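Local coordinates for oxidoreductase, 2OG-Fe oxygenase family protein, putative, expressed (Oryza sativa subsp. japonica, PDB 5XOI) that is probably an iron(II)- and 2-oxoglutarate-dependent dioxygenase of the AlkB family, here present as its oxygenase domain with manganese in the metal site, at residues L16-K21 with S184-I189; D23-I28 with P210-D215. One frame throughout, in Å; residues are numbered along the deposited sequence.

Contact 1: L16-K21 with S184-I189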
ATOM      1  N   LEU A  16      -3.365  11.165  -1.674  1.00 16.17           N
ATOM      2  CA  LEU A  16      -2.427  12.177  -2.160  1.00 13.27           C
ATOM      3  C   LEU A  16      -2.200  11.908  -3.648  1.00 19.53           C
ATOM      4  O   LEU A  16      -1.475  10.978  -4.025  1.00 18.90           O
ATOM      5  CB  LEU A  16      -1.126  12.137  -1.362  1.00 13.30           C
ATOM      6  CG  LEU A  16      -1.227  12.397   0.140  1.00 15.42           C
ATOM      7  CD1 LEU A  16      -1.496  11.089   0.891  1.00 17.95           C
ATOM      8  CD2 LEU A  16       0.054  13.007   0.673  1.00 19.90           C
ATOM      9  N   LYS A  17      -2.832  12.713  -4.498  1.00 15.87           N
ATOM     10  CA  LYS A  17      -2.760  12.470  -5.937  1.00 16.35           C
ATOM     11  C   LYS A  17      -1.374  12.808  -6.472  1.00 23.80           C
ATOM     12  O   LYS A  17      -0.843  13.890  -6.203  1.00 19.57           O
ATOM     13  CB  LYS A  17      -3.816  13.295  -6.678  1.00 20.12           C
ATOM     14  CG  LYS A  17      -5.254  12.931  -6.344  1.00 20.25           C
ATOM     15  CD  LYS A  17      -5.608  11.517  -6.770  1.00 18.83           C
ATOM     16  CE  LYS A  17      -5.454  11.328  -8.272  1.00 22.48           C
ATOM     17  NZ  LYS A  17      -5.730   9.916  -8.710  1.00 17.61           N
ATOM     18  N   LYS A  18      -0.802  11.887  -7.253  1.00 19.67           N
ATOM     19  CA  LYS A  18       0.469  12.121  -7.951  1.00 21.67           C
ATOM     20  C   LYS A  18       1.556  12.604  -6.988  1.00 22.19           C
ATOM     21  O   LYS A  18       2.362  13.483  -7.306  1.00 19.37           O
ATOM     22  CB  LYS A  18       0.278  13.111  -9.105  1.00 24.95           C
ATOM     23  CG  LYS A  18      -0.709  12.639 -10.181  1.00 35.31           C
ATOM     24  CD  LYS A  18      -0.328  11.269 -10.732  1.00 33.32           C
ATOM     25  CE  LYS A  18      -1.422  10.696 -11.650  1.00 40.08           C
ATOM     26  NZ  LYS A  18      -0.918   9.597 -12.554  1.00 39.04           N
ATOM     27  N   PHE A  19       1.559  12.042  -5.778  1.00 19.95           N
ATOM     28  CA  PHE A  19       2.496  12.492  -4.752  1.00 18.44           C
ATOM     29  C   PHE A  19       3.931  12.079  -5.075  1.00 21.04           C
ATOM     30  O   PHE A  19       4.875  12.834  -4.804  1.00 19.32           O
ATOM     31  CB  PHE A  19       2.062  11.934  -3.394  1.00 16.29           C
ATOM     32  CG  PHE A  19       2.813  12.496  -2.229  1.00 16.10           C
ATOM     33  CD1 PHE A  19       2.571  13.789  -1.791  1.00 19.40           C
ATOM     34  CD2 PHE A  19       3.747  11.722  -1.552  1.00 18.19           C
ATOM     35  CE1 PHE A  19       3.263  14.313  -0.695  1.00 18.79           C
ATOM     36  CE2 PHE A  19       4.446  12.234  -0.459  1.00 19.05           C
ATOM     37  CZ  PHE A  19       4.201  13.533  -0.034  1.00 15.83           C
ATOM     38  N   LEU A  20       4.121  10.888  -5.649  1.00 17.38           N
ATOM     39  CA  LEU A  20       5.465  10.389  -5.944  1.00 13.50           C
ATOM     40  C   LEU A  20       6.094  11.139  -7.121  1.00 20.34           C
ATOM     41  O   LEU A  20       5.522  11.186  -8.214  1.00 23.58           O
ATOM     42  CB  LEU A  20       5.406   8.890  -6.251  1.00 16.52           C
ATOM     43  CG  LEU A  20       4.882   8.018  -5.109  1.00 13.64           C
ATOM     44  CD1 LEU A  20       4.795   6.534  -5.523  1.00 19.27           C
ATOM     45  CD2 LEU A  20       5.768   8.168  -3.890  1.00 16.48           C
ATOM     46  N   LYS A  21       7.291  11.694  -6.905  1.00 21.58           N
ATOM     47  CA  LYS A  21       7.982  12.427  -7.962  1.00 28.92           C
ATOM     48  C   LYS A  21       8.401  11.486  -9.089  1.00 27.46           C
ATOM     49  O   LYS A  21       8.480  10.269  -8.920  1.00 19.49           O
ATOM     50  CB  LYS A  21       9.232  13.134  -7.428  1.00 32.24           C
ATOM     51  CG  LYS A  21       8.998  14.175  -6.352  1.00 35.51           C
ATOM     52  CD  LYS A  21      10.272  14.987  -6.161  1.00 47.25           C
ATOM     53  CE  LYS A  21      10.596  15.190  -4.695  1.00 52.98           C
ATOM     54  NZ  LYS A  21       9.410  15.698  -3.952  1.00 56.80           N
ATOM     55  N   SER A 184      -1.016   5.816 -11.047  1.00 15.11           N
ATOM     56  CA  SER A 184       0.428   5.799 -10.822  1.00 13.52           C
ATOM     57  C   SER A 184       0.895   7.093 -10.156  1.00 14.54           C
ATOM     58  O   SER A 184       0.584   8.195 -10.620  1.00 17.30           O
ATOM     59  CB  SER A 184       1.170   5.595 -12.144  1.00 15.93           C
ATOM     60  OG  SER A 184       2.516   5.226 -11.906  1.00 16.46           O
ATOM     61  N   GLY A 185       1.658   6.944  -9.073  1.00 14.83           N
ATOM     62  CA  GLY A 185       2.137   8.045  -8.273  1.00 17.26           C
ATOM     63  C   GLY A 185       1.272   8.392  -7.082  1.00 18.97           C
ATOM     64  O   GLY A 185       1.730   9.131  -6.200  1.00 19.48           O
ATOM     65  N   ASP A 186       0.040   7.890  -7.022  1.00 14.94           N
ATOM     66  CA  ASP A 186      -0.830   8.197  -5.890  1.00 16.25           C
ATOM     67  C   ASP A 186      -0.319   7.529  -4.616  1.00 19.04           C
ATOM     68  O   ASP A 186       0.234   6.423  -4.637  1.00 17.75           O
ATOM     69  CB  ASP A 186      -2.263   7.739  -6.144  1.00 12.54           C
ATOM     70  CG  ASP A 186      -2.991   8.571  -7.208  1.00 13.97           C
ATOM     71  OD1 ASP A 186      -2.441   9.584  -7.695  1.00 17.14           O
ATOM     72  OD2 ASP A 186      -4.136   8.188  -7.551  1.00 16.98           O
ATOM     73  N   VAL A 187      -0.507   8.214  -3.492  1.00 13.75           N
ATOM     74  CA  VAL A 187      -0.248   7.637  -2.177  1.00 13.58           C
ATOM     75  C   VAL A 187      -1.536   7.724  -1.381  1.00 18.25           C
ATOM     76  O   VAL A 187      -2.152   8.790  -1.311  1.00 16.79           O
ATOM     77  CB  VAL A 187       0.899   8.347  -1.433  1.00 13.35           C
ATOM     78  CG1 VAL A 187       0.997   7.827   0.013  1.00 16.84           C
ATOM     79  CG2 VAL A 187       2.205   8.110  -2.154  1.00 12.98           C
ATOM     80  N   LEU A 188      -1.961   6.599  -0.821  1.00 15.45           N
ATOM     81  CA  LEU A 188      -3.171   6.524  -0.013  1.00 14.60           C
ATOM     82  C   LEU A 188      -2.772   6.223   1.424  1.00 14.83           C
ATOM     83  O   LEU A 188      -1.911   5.371   1.659  1.00 14.23           O
ATOM     84  CB  LEU A 188      -4.104   5.424  -0.534  1.00 13.92           C
ATOM     85  CG  LEU A 188      -5.337   5.148   0.318  1.00 15.78           C
ATOM     86  CD1 LEU A 188      -6.306   6.320   0.228  1.00 15.69           C
ATOM     87  CD2 LEU A 188      -6.016   3.861  -0.145  1.00 20.22           C
ATOM     88  N   ILE A 189      -3.377   6.926   2.381  1.00 14.00           N
ATOM     89  CA  ILE A 189      -3.124   6.696   3.802  1.00 14.38           C
ATOM     90  C   ILE A 189      -4.455   6.420   4.480  1.00 13.27           C
ATOM     91  O   ILE A 189      -5.409   7.172   4.284  1.00 18.14           O
ATOM     92  CB  ILE A 189      -2.428   7.901   4.466  1.00 13.13           C
ATOM     93  CG1 ILE A 189      -1.122   8.230   3.744  1.00 14.86           C
ATOM     94  CG2 ILE A 189      -2.152   7.587   5.944  1.00 13.39           C
ATOM     95  CD1 ILE A 189      -0.314   9.317   4.401  1.00 19.07           C
TER
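Leu16 and Val187 form an antiparallel hydrogen-bonded pair: Leu16 N gives to Val187 O at 2.7 Å, and Val187 N returns a bond to Leu16 O. The type II turn from Leu16 to Phe19 leads to Leu20, whose N reaches a lone pair of Gly185 O at 3.0 Å. Glycine suits this place, since a CB would press on the preceding carbonyl.

Asp186 takes the Lys17 ammonium on OD2 (syn side, 2.6 Å from NZ), a salt bridge, and the Lys18 backbone N on OD1 (anti side, 2.9 Å), both donors somewhat out of the carboxylate plane. Bends at chi2 and chi3 (-64° and -60°) bring Lys17 NZ back to Asp186; Glu183 also forms a salt bridge with it. With an alanine here, Lys18 N would probably lose this acceptor and Lys17 one of its two carboxylate partners. Lys18 NZ bonds Ser184 O at 2.8 Å.

Val187 CG2 meets Leu20 CD2 and Phe19 CD2, each at 4.0 Å, and Leu16 CD1 lies against Ile189 CG1. Leu16, Phe19, Leu20 and Ile189 also touch helix 87-106, while Val187 packs on strand 155-161.

Such a turn, after strand 13-16, lies on the larger sheet of the double-stranded beta-helix fold of 2-oxoglutarate oxygenases.

Contact 2: D23-I28 with P210-D215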
ATOM      1  N   ASP A  23      11.377  10.902 -10.655  1.00 18.88           N
ATOM      2  CA  ASP A  23      12.557  10.064 -10.475  1.00 24.98           C
ATOM      3  C   ASP A  23      12.355   9.070  -9.341  1.00 21.79           C
ATOM      4  O   ASP A  23      12.969   7.998  -9.343  1.00 25.09           O
ATOM      5  CB  ASP A  23      13.793  10.935 -10.216  1.00 29.20           C
ATOM      6  CG  ASP A  23      14.454  11.421 -11.507  1.00 28.35           C
ATOM      7  OD1 ASP A  23      14.180  10.846 -12.582  1.00 29.31           O
ATOM      8  OD2 ASP A  23      15.261  12.378 -11.449  1.00 31.09           O
ATOM      9  N   ASP A  24      11.501   9.408  -8.372  1.00 25.38           N
ATOM     10  CA  ASP A  24      11.222   8.485  -7.280  1.00 20.06           C
ATOM     11  C   ASP A  24      10.434   7.277  -7.760  1.00 22.67           C
ATOM     12  O   ASP A  24      10.699   6.157  -7.317  1.00 21.83           O
ATOM     13  CB  ASP A  24      10.468   9.193  -6.162  1.00 23.40           C
ATOM     14  CG  ASP A  24      11.324  10.216  -5.462  1.00 30.00           C
ATOM     15  OD1 ASP A  24      12.567  10.061  -5.504  1.00 33.45           O
ATOM     16  OD2 ASP A  24      10.764  11.163  -4.880  1.00 32.00           O
ATOM     17  N   GLN A  25       9.450   7.485  -8.643  1.00 20.26           N
ATOM     18  CA  GLN A  25       8.721   6.353  -9.215  1.00 22.31           C
ATOM     19  C   GLN A  25       9.668   5.441  -9.982  1.00 19.57           C
ATOM     20  O   GLN A  25       9.624   4.212  -9.848  1.00 19.81           O
ATOM     21  CB  GLN A  25       7.600   6.850 -10.132  1.00 18.87           C
ATOM     22  CG  GLN A  25       6.417   7.479  -9.418  1.00 21.47           C
ATOM     23  CD  GLN A  25       5.248   7.731 -10.350  1.00 28.16           C
ATOM     24  OE1 GLN A  25       4.733   6.809 -10.992  1.00 24.86           O
ATOM     25  NE2 GLN A  25       4.819   8.988 -10.432  1.00 27.03           N
ATOM     26  N   VAL A  26      10.540   6.029 -10.799  1.00 17.76           N
ATOM     27  CA  VAL A  26      11.506   5.210 -11.524  1.00 22.06           C
ATOM     28  C   VAL A  26      12.406   4.470 -10.548  1.00 20.41           C
ATOM     29  O   VAL A  26      12.672   3.272 -10.708  1.00 20.80           O
ATOM     30  CB  VAL A  26      12.317   6.078 -12.495  1.00 21.00           C
ATOM     31  CG1 VAL A  26      13.372   5.229 -13.201  1.00 22.36           C
ATOM     32  CG2 VAL A  26      11.384   6.738 -13.484  1.00 16.45           C
ATOM     33  N   ASP A  27      12.873   5.169  -9.513  1.00 18.85           N
ATOM     34  CA  ASP A  27      13.771   4.559  -8.544  1.00 23.97           C
ATOM     35  C   ASP A  27      13.075   3.436  -7.790  1.00 15.71           C
ATOM     36  O   ASP A  27      13.687   2.399  -7.509  1.00 22.34           O
ATOM     37  CB  ASP A  27      14.278   5.629  -7.575  1.00 25.91           C
ATOM     38  CG  ASP A  27      15.301   5.101  -6.592  1.00 32.44           C
ATOM     39  OD1 ASP A  27      16.205   4.346  -7.004  1.00 37.00           O
ATOM     40  OD2 ASP A  27      15.210   5.468  -5.403  1.00 37.22           O
ATOM     41  N   ILE A  28      11.793   3.627  -7.465  1.00 16.91           N
ATOM     42  CA  ILE A  28      11.052   2.613  -6.720  1.00 19.60           C
ATOM     43  C   ILE A  28      10.896   1.353  -7.562  1.00 20.48           C
ATOM     44  O   ILE A  28      11.117   0.241  -7.077  1.00 19.14           O
ATOM     45  CB  ILE A  28       9.689   3.158  -6.258  1.00 18.18           C
ATOM     46  CG1 ILE A  28       9.870   4.172  -5.125  1.00 21.43           C
ATOM     47  CG2 ILE A  28       8.795   2.016  -5.783  1.00 21.24           C
ATOM     48  CD1 ILE A  28       8.689   5.101  -4.960  1.00 23.71           C
ATOM     49  N   PRO A 210       1.639   5.525 -17.125  1.00 18.57           N
ATOM     50  CA  PRO A 210       2.197   6.598 -17.960  1.00 20.56           C
ATOM     51  C   PRO A 210       3.307   6.074 -18.859  1.00 22.18           C
ATOM     52  O   PRO A 210       4.128   5.248 -18.454  1.00 19.30           O
ATOM     53  CB  PRO A 210       2.728   7.610 -16.939  1.00 19.12           C
ATOM     54  CG  PRO A 210       2.033   7.281 -15.665  1.00 28.60           C
ATOM     55  CD  PRO A 210       1.769   5.808 -15.690  1.00 23.15           C
ATOM     56  N   ASN A 211       3.320   6.572 -20.098  1.00 18.82           N
ATOM     57  CA  ASN A 211       4.302   6.114 -21.076  1.00 21.84           C
ATOM     58  C   ASN A 211       5.726   6.366 -20.599  1.00 22.17           C
ATOM     59  O   ASN A 211       6.606   5.519 -20.781  1.00 22.46           O
ATOM     60  CB  ASN A 211       4.064   6.811 -22.415  1.00 22.46           C
ATOM     61  CG  ASN A 211       5.056   6.380 -23.484  1.00 35.55           C
ATOM     62  OD1 ASN A 211       5.862   7.182 -23.966  1.00 39.27           O
ATOM     63  ND2 ASN A 211       4.997   5.109 -23.862  1.00 34.23           N
ATOM     64  N   TRP A 212       5.978   7.529 -19.998  1.00 21.48           N
ATOM     65  CA  TRP A 212       7.338   7.834 -19.561  1.00 22.22           C
ATOM     66  C   TRP A 212       7.815   6.842 -18.506  1.00 21.40           C
ATOM     67  O   TRP A 212       8.994   6.472 -18.487  1.00 22.75           O
ATOM     68  CB  TRP A 212       7.419   9.270 -19.034  1.00 23.86           C
ATOM     69  CG  TRP A 212       6.563   9.527 -17.834  1.00 19.55           C
ATOM     70  CD1 TRP A 212       5.307  10.048 -17.825  1.00 19.74           C
ATOM     71  CD2 TRP A 212       6.909   9.281 -16.464  1.00 21.68           C
ATOM     72  NE1 TRP A 212       4.841  10.142 -16.533  1.00 24.37           N
ATOM     73  CE2 TRP A 212       5.810   9.680 -15.679  1.00 21.49           C
ATOM     74  CE3 TRP A 212       8.047   8.775 -15.826  1.00 23.44           C
ATOM     75  CZ2 TRP A 212       5.803   9.568 -14.290  1.00 27.38           C
ATOM     76  CZ3 TRP A 212       8.042   8.674 -14.444  1.00 25.89           C
ATOM     77  CH2 TRP A 212       6.925   9.071 -13.694  1.00 25.61           C
ATOM     78  N   LEU A 213       6.915   6.381 -17.637  1.00 18.68           N
ATOM     79  CA  LEU A 213       7.324   5.432 -16.608  1.00 20.66           C
ATOM     80  C   LEU A 213       7.567   4.048 -17.197  1.00 23.07           C
ATOM     81  O   LEU A 213       8.564   3.391 -16.869  1.00 25.12           O
ATOM     82  CB  LEU A 213       6.260   5.369 -15.511  1.00 21.92           C
ATOM     83  CG  LEU A 213       6.596   4.425 -14.357  1.00 23.22           C
ATOM     84  CD1 LEU A 213       7.912   4.852 -13.714  1.00 24.09           C
ATOM     85  CD2 LEU A 213       5.460   4.386 -13.338  1.00 18.82           C
ATOM     86  N   THR A 214       6.664   3.587 -18.065  1.00 17.87           N
ATOM     87  CA  THR A 214       6.880   2.312 -18.740  1.00 19.32           C
ATOM     88  C   THR A 214       8.204   2.316 -19.487  1.00 20.35           C
ATOM     89  O   THR A 214       8.949   1.328 -19.455  1.00 23.42           O
ATOM     90  CB  THR A 214       5.727   2.045 -19.707  1.00 26.21           C
ATOM     91  OG1 THR A 214       4.504   1.942 -18.965  1.00 28.91           O
ATOM     92  CG2 THR A 214       5.966   0.758 -20.483  1.00 30.51           C
ATOM     93  N   ASP A 215       8.526   3.442 -20.130  1.00 16.15           N
ATOM     94  CA  ASP A 215       9.723   3.547 -20.960  1.00 21.01           C
ATOM     95  C   ASP A 215      10.984   3.667 -20.116  1.00 24.57           C
ATOM     96  O   ASP A 215      11.980   2.985 -20.374  1.00 27.92           O
ATOM     97  CB  ASP A 215       9.612   4.757 -21.890  1.00 26.07           C
ATOM     98  CG  ASP A 215       8.850   4.458 -23.168  1.00 43.31           C
ATOM     99  OD1 ASP A 215       8.300   3.342 -23.304  1.00 48.65           O
ATOM    100  OD2 ASP A 215       8.799   5.353 -24.037  1.00 47.41           O
TER
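Two helices pack side by side at the margin of the oxygenase domain: the N-terminal part of helix 22-37, through Gln25 and Val26, meets the short helix 211-217 through Trp212 and Leu213. The axes of the two short segments approach to 10.2 Å, a distance bridged mainly by side chains, and run in broadly the same direction, 37° apart.

Trp212 offers the rim of its six-membered ring. Its CG stands between the backbone N and the carbonyl carbon (chi1 62°), which carries the indole across toward helix 22-37. There Gln25 NE2 lies at the ring edge, near its plane, 3.9 Å from CH2, and the amide is turned 70° from the indole. Val26 CG2 also comes to the edge, 4.0 Å from CZ3. A broad, rigid indole suits this position because one edge can cover both an amide and a methyl group.

Leu213 follows with its two methyls divided between the same partners: CD1 meets Val26 CG2 at 4.0 Å, and CD2 lies 3.5 Å from Gln25 OE1. Within its own helix, Leu213 CB also rests over one face of the indole, near the rim. The compact, branched Val26 touches both residues with a single methyl, CG2.

Gln25 is buried, but its amide is well provided for: OE1 is hydrogen-bonded to Ser184 and NE2 to Leu20 O. A glutamine can accept and donate at once, and its CB also lies near Leu213 CD1.

Around the pair, His22 stacks on Trp212, and Leu213 and Pro210 touch Ser184 in the loop before strand 187-190. Farther along helix 22-37, Ile28 packs on Phe158 and Leu160 of strand 155-161 and on Phe89 of helix 87-106.

In the fold
From the N terminus, strand 13-16 runs into 16-21 and at once into helix 22-37, so the first halves of both contacts are almost continuous. Contact 1 closes a loop of 162 residues when the chain comes back at 184-189; contact 2 closes a longer one, of 181, only after strand 198-205 has been added to the four-stranded sheet. As their segments alternate, the two loops cross. The contacts, with centres 13 Å apart, share a border where Ser184 OG packs on Leu213 CD2 and Gly185 CA on Gln25 NE2. Together they tie strand 13-16 and helix 22-37 to the larger sheet and to helix 211-217, which precedes strand 223-229.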